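Long-range contact in aldo-keto reductase AKR2E4 (PDB 3WCZ), which reduces 3-dehydroecdysone with NADPH as cosubstrate and may take part in the regulation of molting in the silkworm: residues 197-209 with 245-259. Numbering follows the deposited sequence.
With NAP (NADP nicotinamide-adenine-dinucleotide phosphate), chain B.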
loop_
_atom_site.group_PDB
_atom_site.type_symbol
_atom_site.label_atom_id
_atom_site.label_comp_id
_atom_site.label_asym_id
_atom_site.label_seq_id
_atom_site.Cartn_x
_atom_site.Cartn_y
_atom_site.Cartn_z
ATOM N N GLN A 197 0.260 11.752 10.283
ATOM C CA GLN A 197 -0.594 11.397 11.407
ATOM C C GLN A 197 -1.079 12.630 12.140
ATOM O O GLN A 197 -2.253 12.679 12.560
ATOM C CB GLN A 197 0.135 10.430 12.322
ATOM C CG GLN A 197 0.305 9.052 11.667
ATOM C CD GLN A 197 1.082 8.072 12.517
ATOM O OE1 GLN A 197 1.830 8.459 13.420
ATOM N NE2 GLN A 197 0.924 6.780 12.205
ATOM N N SER A 198 -0.222 13.632 12.267
ATOM C CA SER A 198 -0.635 14.869 12.935
ATOM C C SER A 198 -1.794 15.549 12.208
ATOM O O SER A 198 -2.562 16.311 12.834
ATOM C CB SER A 198 0.516 15.857 13.079
ATOM O OG SER A 198 0.826 16.509 11.848
ATOM N N LEU A 199 -1.908 15.332 10.899
ATOM C CA LEU A 199 -2.959 15.927 10.077
ATOM C C LEU A 199 -4.192 15.004 9.908
ATOM O O LEU A 199 -5.074 15.298 9.112
ATOM C CB LEU A 199 -2.378 16.256 8.706
ATOM C CG LEU A 199 -1.379 17.411 8.711
ATOM C CD1 LEU A 199 -0.597 17.464 7.421
ATOM C CD2 LEU A 199 -2.111 18.707 8.920
ATOM N N GLY A 200 -4.220 13.893 10.627
ATOM C CA GLY A 200 -5.292 12.921 10.506
ATOM C C GLY A 200 -5.286 12.110 9.223
ATOM O O GLY A 200 -6.326 11.592 8.809
ATOM N N ILE A 201 -4.114 11.996 8.613
ATOM C CA ILE A 201 -3.932 11.217 7.407
ATOM C C ILE A 201 -3.205 9.928 7.795
ATOM O O ILE A 201 -2.064 9.971 8.258
ATOM C CB ILE A 201 -3.121 12.028 6.381
ATOM C CG1 ILE A 201 -3.838 13.327 6.003
ATOM C CG2 ILE A 201 -2.814 11.182 5.134
ATOM C CD1 ILE A 201 -2.976 14.278 5.190
ATOM N N ALA A 202 -3.887 8.801 7.634
ATOM C CA ALA A 202 -3.288 7.514 7.958
ATOM C C ALA A 202 -2.252 7.130 6.901
ATOM O O ALA A 202 -2.277 7.621 5.768
ATOM C CB ALA A 202 -4.357 6.430 8.089
ATOM N N VAL A 203 -1.334 6.248 7.278
ATOM C CA VAL A 203 -0.262 5.820 6.398
ATOM C C VAL A 203 -0.355 4.336 6.102
ATOM O O VAL A 203 -0.404 3.521 7.024
ATOM C CB VAL A 203 1.092 6.176 6.997
ATOM C CG1 VAL A 203 2.213 5.581 6.153
ATOM C CG2 VAL A 203 1.187 7.698 7.127
ATOM N N MET A 204 -0.350 4.001 4.811
ATOM C CA MET A 204 -0.145 2.630 4.361
ATOM C C MET A 204 1.339 2.483 4.059
ATOM O O MET A 204 1.926 3.360 3.427
ATOM C CB MET A 204 -0.985 2.299 3.118
ATOM C CG MET A 204 -2.474 2.200 3.384
ATOM S SD MET A 204 -3.467 1.904 1.887
ATOM C CE MET A 204 -3.090 0.167 1.577
ATOM N N ALA A 205 1.945 1.404 4.572
ATOM C CA ALA A 205 3.370 1.124 4.431
ATOM C C ALA A 205 3.621 0.066 3.376
ATOM O O ALA A 205 3.338 -1.141 3.573
ATOM C CB ALA A 205 3.931 0.648 5.791
ATOM N N TYR A 206 4.134 0.509 2.231
ATOM C CA TYR A 206 4.511 -0.407 1.171
ATOM C C TYR A 206 5.951 -0.910 1.319
ATOM O O TYR A 206 6.732 -0.365 2.080
ATOM C CB TYR A 206 4.202 0.188 -0.198
ATOM C CG TYR A 206 5.066 1.265 -0.786
ATOM C CD1 TYR A 206 6.380 1.033 -1.177
ATOM C CD2 TYR A 206 4.511 2.499 -1.083
ATOM C CE1 TYR A 206 7.123 2.012 -1.828
ATOM C CE2 TYR A 206 5.249 3.481 -1.716
ATOM C CZ TYR A 206 6.537 3.218 -2.112
ATOM O OH TYR A 206 7.290 4.145 -2.771
ATOM N N SER A 207 6.240 -1.979 0.574
ATOM C CA SER A 207 7.493 -2.739 0.676
ATOM C C SER A 207 7.888 -2.925 2.134
ATOM O O SER A 207 8.998 -2.608 2.532
ATOM C CB SER A 207 8.609 -2.068 -0.135
ATOM O OG SER A 207 8.295 -1.952 -1.521
ATOM N N PRO A 208 6.960 -3.450 2.936
ATOM C CA PRO A 208 7.173 -3.531 4.384
ATOM C C PRO A 208 8.332 -4.446 4.804
ATOM O O PRO A 208 8.841 -4.274 5.917
ATOM C CB PRO A 208 5.854 -4.094 4.900
ATOM C CG PRO A 208 5.322 -4.898 3.771
ATOM C CD PRO A 208 5.681 -4.064 2.544
ATOM N N PHE A 209 8.749 -5.391 3.954
ATOM C CA PHE A 209 9.852 -6.265 4.326
ATOM C C PHE A 209 11.212 -5.661 3.995
ATOM O O PHE A 209 12.256 -6.248 4.357
ATOM C CB PHE A 209 9.685 -7.644 3.697
ATOM C CG PHE A 209 8.463 -8.381 4.191
ATOM C CD1 PHE A 209 8.310 -8.680 5.539
ATOM C CD2 PHE A 209 7.467 -8.752 3.324
ATOM C CE1 PHE A 209 7.183 -9.371 5.967
ATOM C CE2 PHE A 209 6.383 -9.454 3.732
ATOM C CZ PHE A 209 6.226 -9.759 5.050
ATOM N N LEU A 245 8.531 -7.830 11.601
ATOM C CA LEU A 245 8.627 -6.659 10.733
ATOM C C LEU A 245 7.283 -6.011 10.467
ATOM O O LEU A 245 7.184 -4.781 10.457
ATOM C CB LEU A 245 9.265 -7.056 9.411
ATOM C CG LEU A 245 10.738 -7.500 9.506
ATOM C CD1 LEU A 245 11.231 -8.065 8.199
ATOM C CD2 LEU A 245 11.650 -6.345 9.931
ATOM N N LEU A 246 6.259 -6.837 10.279
ATOM C CA LEU A 246 4.923 -6.300 10.043
ATOM C C LEU A 246 4.332 -5.716 11.340
ATOM O O LEU A 246 3.683 -4.649 11.312
ATOM C CB LEU A 246 4.028 -7.379 9.459
ATOM C CG LEU A 246 4.472 -7.911 8.109
ATOM C CD1 LEU A 246 3.613 -9.071 7.684
ATOM C CD2 LEU A 246 4.430 -6.830 7.030
ATOM N N ARG A 247 4.545 -6.369 12.480
ATOM C CA ARG A 247 4.020 -5.860 13.742
ATOM C C ARG A 247 4.689 -4.527 14.087
ATOM O O ARG A 247 4.038 -3.626 14.635
ATOM C CB ARG A 247 4.224 -6.876 14.868
ATOM C CG ARG A 247 3.664 -6.402 16.235
ATOM C CD ARG A 247 2.148 -6.331 16.293
ATOM N NE ARG A 247 1.735 -5.229 17.154
ATOM C CZ ARG A 247 0.472 -4.957 17.476
ATOM N NH1 ARG A 247 -0.512 -5.738 17.089
ATOM N NH2 ARG A 247 0.199 -3.897 18.234
ATOM N N TYR A 248 5.968 -4.379 13.772
ATOM C CA TYR A 248 6.672 -3.102 13.963
ATOM C C TYR A 248 5.882 -1.976 13.290
ATOM O O TYR A 248 5.657 -0.900 13.869
ATOM C CB TYR A 248 8.098 -3.231 13.399
ATOM C CG TYR A 248 8.775 -1.938 12.996
ATOM C CD1 TYR A 248 9.270 -1.053 13.936
ATOM C CD2 TYR A 248 8.912 -1.610 11.654
ATOM C CE1 TYR A 248 9.855 0.142 13.558
ATOM C CE2 TYR A 248 9.504 -0.434 11.275
ATOM C CZ TYR A 248 9.958 0.440 12.218
ATOM O OH TYR A 248 10.561 1.618 11.838
ATOM N N LEU A 249 5.443 -2.216 12.052
ATOM C CA LEU A 249 4.697 -1.197 11.347
ATOM C C LEU A 249 3.336 -0.927 12.003
ATOM O O LEU A 249 2.931 0.247 12.167
ATOM C CB LEU A 249 4.546 -1.596 9.871
ATOM C CG LEU A 249 5.887 -1.729 9.134
ATOM C CD1 LEU A 249 5.713 -2.420 7.807
ATOM C CD2 LEU A 249 6.564 -0.388 8.978
ATOM N N ILE A 250 2.641 -1.991 12.392
ATOM C CA ILE A 250 1.381 -1.867 13.124
ATOM C C ILE A 250 1.580 -1.004 14.387
ATOM O O ILE A 250 0.743 -0.153 14.720
ATOM C CB ILE A 250 0.805 -3.261 13.497
ATOM C CG1 ILE A 250 0.418 -4.097 12.265
ATOM C CG2 ILE A 250 -0.371 -3.120 14.459
ATOM C CD1 ILE A 250 -0.804 -3.593 11.572
ATOM N N ASP A 251 2.635 -1.263 15.160
ATOM C CA ASP A 251 2.876 -0.507 16.382
ATOM C C ASP A 251 3.258 0.945 16.164
ATOM O O ASP A 251 3.152 1.772 17.084
ATOM C CB ASP A 251 3.938 -1.221 17.239
ATOM C CG ASP A 251 3.355 -2.349 18.066
ATOM O OD1 ASP A 251 2.314 -2.125 18.700
ATOM O OD2 ASP A 251 3.904 -3.476 18.014
ATOM N N ARG A 252 3.648 1.278 14.936
ATOM C CA ARG A 252 3.824 2.665 14.530
ATOM C C ARG A 252 2.524 3.273 13.993
ATOM O O ARG A 252 2.537 4.410 13.516
ATOM C CB ARG A 252 4.965 2.802 13.533
ATOM C CG ARG A 252 6.330 2.614 14.195
ATOM C CD ARG A 252 7.450 2.851 13.219
ATOM N NE ARG A 252 7.376 4.191 12.661
ATOM C CZ ARG A 252 7.943 4.563 11.533
ATOM N NH1 ARG A 252 8.668 3.720 10.842
ATOM N NH2 ARG A 252 7.754 5.783 11.070
ATOM N N GLY A 253 1.422 2.530 14.060
ATOM C CA GLY A 253 0.114 3.006 13.632
ATOM C C GLY A 253 -0.114 2.937 12.141
ATOM O O GLY A 253 -0.971 3.659 11.624
ATOM N N LEU A 254 0.637 2.103 11.442
ATOM C CA LEU A 254 0.628 2.017 9.982
ATOM C C LEU A 254 -0.157 0.797 9.522
ATOM O O LEU A 254 -0.418 -0.135 10.300
ATOM C CB LEU A 254 2.066 1.931 9.467
ATOM C CG LEU A 254 3.040 2.922 10.102
ATOM C CD1 LEU A 254 4.440 2.738 9.544
ATOM C CD2 LEU A 254 2.568 4.342 9.921
ATOM N N ILE A 255 -0.538 0.827 8.244
ATOM C CA ILE A 255 -1.251 -0.240 7.569
ATOM C C ILE A 255 -0.262 -0.908 6.617
ATOM O O ILE A 255 -0.030 -0.403 5.521
ATOM C CB ILE A 255 -2.447 0.332 6.790
ATOM C CG1 ILE A 255 -3.434 0.996 7.761
ATOM C CG2 ILE A 255 -3.103 -0.740 5.942
ATOM C CD1 ILE A 255 -4.405 1.985 7.057
ATOM N N PRO A 256 0.380 -2.012 7.041
ATOM C CA PRO A 256 1.343 -2.653 6.147
ATOM C C PRO A 256 0.667 -3.389 4.995
ATOM O O PRO A 256 -0.487 -3.830 5.109
ATOM C CB PRO A 256 2.059 -3.644 7.072
ATOM C CG PRO A 256 1.033 -3.969 8.102
ATOM C CD PRO A 256 0.298 -2.696 8.351
ATOM N N ILE A 257 1.395 -3.458 3.884
ATOM C CA ILE A 257 0.915 -4.095 2.670
ATOM C C ILE A 257 1.816 -5.273 2.274
ATOM O O ILE A 257 2.499 -5.234 1.242
ATOM C CB ILE A 257 0.865 -3.101 1.483
ATOM C CG1 ILE A 257 0.298 -1.742 1.896
ATOM C CG2 ILE A 257 0.040 -3.686 0.339
ATOM C CD1 ILE A 257 0.460 -0.706 0.795
ATOM N N PRO A 258 1.840 -6.337 3.079
ATOM C CA PRO A 258 2.711 -7.463 2.722
ATOM C C PRO A 258 2.248 -8.151 1.438
ATOM O O PRO A 258 1.091 -8.580 1.328
ATOM C CB PRO A 258 2.574 -8.402 3.930
ATOM C CG PRO A 258 1.249 -8.099 4.488
ATOM C CD PRO A 258 1.097 -6.606 4.319
ATOM N N LYS A 259 3.160 -8.288 0.475
ATOM C CA LYS A 259 2.910 -9.079 -0.728
ATOM C C LYS A 259 3.370 -10.526 -0.481
ATOM O O LYS A 259 4.481 -10.791 -0.010
ATOM C CB LYS A 259 3.657 -8.522 -1.942
ATOM C CG LYS A 259 3.585 -9.409 -3.189
ATOM C CD LYS A 259 4.712 -10.432 -3.258
ATOM C CE LYS A 259 4.641 -11.264 -4.517
ATOM N NZ LYS A 259 5.769 -12.285 -4.545
HETATM P PA NAP B . 7.078 -6.854 0.159
HETATM O O1A NAP B . 5.737 -7.190 0.664
HETATM O O2A NAP B . 7.904 -5.805 0.726
HETATM O O5B NAP B . 7.987 -8.105 -0.045
HETATM C C5B NAP B . 7.524 -9.238 -0.716
HETATM C C4B NAP B . 8.508 -10.398 -0.730
HETATM O O4B NAP B . 8.605 -10.960 0.593
HETATM C C3B NAP B . 8.204 -11.511 -1.658
HETATM O O3B NAP B . 9.431 -11.960 -2.181
HETATM C C2B NAP B . 7.579 -12.497 -0.794
HETATM O O2B NAP B . 7.670 -13.827 -1.264
HETATM C C1B NAP B . 8.311 -12.334 0.512
HETATM N N9A NAP B . 7.579 -12.659 1.719
HETATM C C8A NAP B . 6.288 -12.352 1.963
HETATM N N7A NAP B . 5.942 -12.673 3.192
HETATM C C5A NAP B . 7.042 -13.225 3.795
HETATM C C6A NAP B . 7.283 -13.745 5.070
HETATM N N6A NAP B . 6.317 -13.838 6.077
HETATM N N1A NAP B . 8.522 -14.210 5.306
HETATM C C2A NAP B . 9.472 -14.153 4.373
HETATM N N3A NAP B . 9.282 -13.649 3.142
HETATM C C4A NAP B . 8.060 -13.171 2.860
HETATM O O3 NAP B . 6.871 -6.523 -1.414
HETATM P PN NAP B . 6.512 -5.286 -2.352
HETATM O O1N NAP B . 5.757 -5.879 -3.484
HETATM O O2N NAP B . 7.769 -4.539 -2.625
HETATM O O5D NAP B . 5.579 -4.314 -1.508
HETATM C C5D NAP B . 4.342 -4.736 -1.040
HETATM C C4D NAP B . 3.123 -4.121 -1.740
HETATM O O4D NAP B . 3.066 -2.721 -1.540
HETATM C C3D NAP B . 3.117 -4.259 -3.229
HETATM O O3D NAP B . 2.859 -5.581 -3.656
HETATM C C2D NAP B . 2.129 -3.273 -3.609
HETATM O O2D NAP B . 0.836 -3.722 -3.318
HETATM C C1D NAP B . 2.518 -2.115 -2.716
HETATM N N1N NAP B . 3.481 -1.130 -3.223
HETATM C C2N NAP B . 3.067 0.102 -3.570
HETATM C C3N NAP B . 3.970 1.028 -4.027
HETATM C C7N NAP B . 3.442 2.376 -4.340
HETATM O O7N NAP B . 2.376 2.815 -3.845
HETATM N N7N NAP B . 4.243 3.173 -5.078
HETATM C C4N NAP B . 5.325 0.695 -4.216
HETATM C C5N NAP B . 5.754 -0.584 -3.838
HETATM C C6N NAP B . 4.794 -1.460 -3.346
HETATM P P2B NAP B . 6.384 -14.761 -1.466
HETATM O O1X NAP B . 6.977 -16.052 -2.064
HETATM O O2X NAP B . 5.805 -15.024 -0.145
HETATM O O3X NAP B . 5.456 -14.046 -2.417
HETATM O O HOH W 1 -1.166 5.876 10.154
HETATM O O HOH W 2 3.774 6.712 14.516
HETATM O O HOH W 3 9.047 -3.344 8.544
#
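Pro-208 wedges its ring between helix 241-251 and the chain after strand 255-256: CB presses on Leu-249 CD1 at 3.4 Å, closer than two carbons normally pack, and also meets Leu-246 CD2, while CG rests on Pro-258. Ala-205 CB faces the same Leu-249 methyl. Across the other face of the sheet, Met-204 bends at chi3 (74°), which brings CE to Ile-257 CD1 at 3.7 Å; its CG lies against Ile-255. Three backbone bonds lace the strands: Ile-255 N to Val-203 O, Ala-205 N to Ile-255 O and Ile-257 N to Ala-205 O. These are the seventh and eighth parallel strands of the aldo-keto reductase TIM barrel, and NADP lies at their C-terminal ends. There one face of the Tyr-206 ring lies against the nicotinamide, with NAP C4N 3.1 Å above its centre, and Asn-159 binds its hydroxyl. Phe-209 has one ring face toward the adenine and Leu-245 CD1 at its edge. Lys-259 N donates to phosphate oxygen O1A, and Lys-259 NZ reaches O3X of the 2'-phosphate at 2.8 Å. A water donates to both Pro-208 O and Leu-245 O. The looser side lies where the two helices end, at partly exposed Gln-197, Arg-252 and Gly-253. Gln-197 NE2 donates almost straight to Arg-252 O (3.2 Å, 171°), which lies in the Gln-197 amide plane. One water links Gln-197 NE2, Val-203 N and Gly-253 O; another joins Gln-197 OE1 to Arg-252 O.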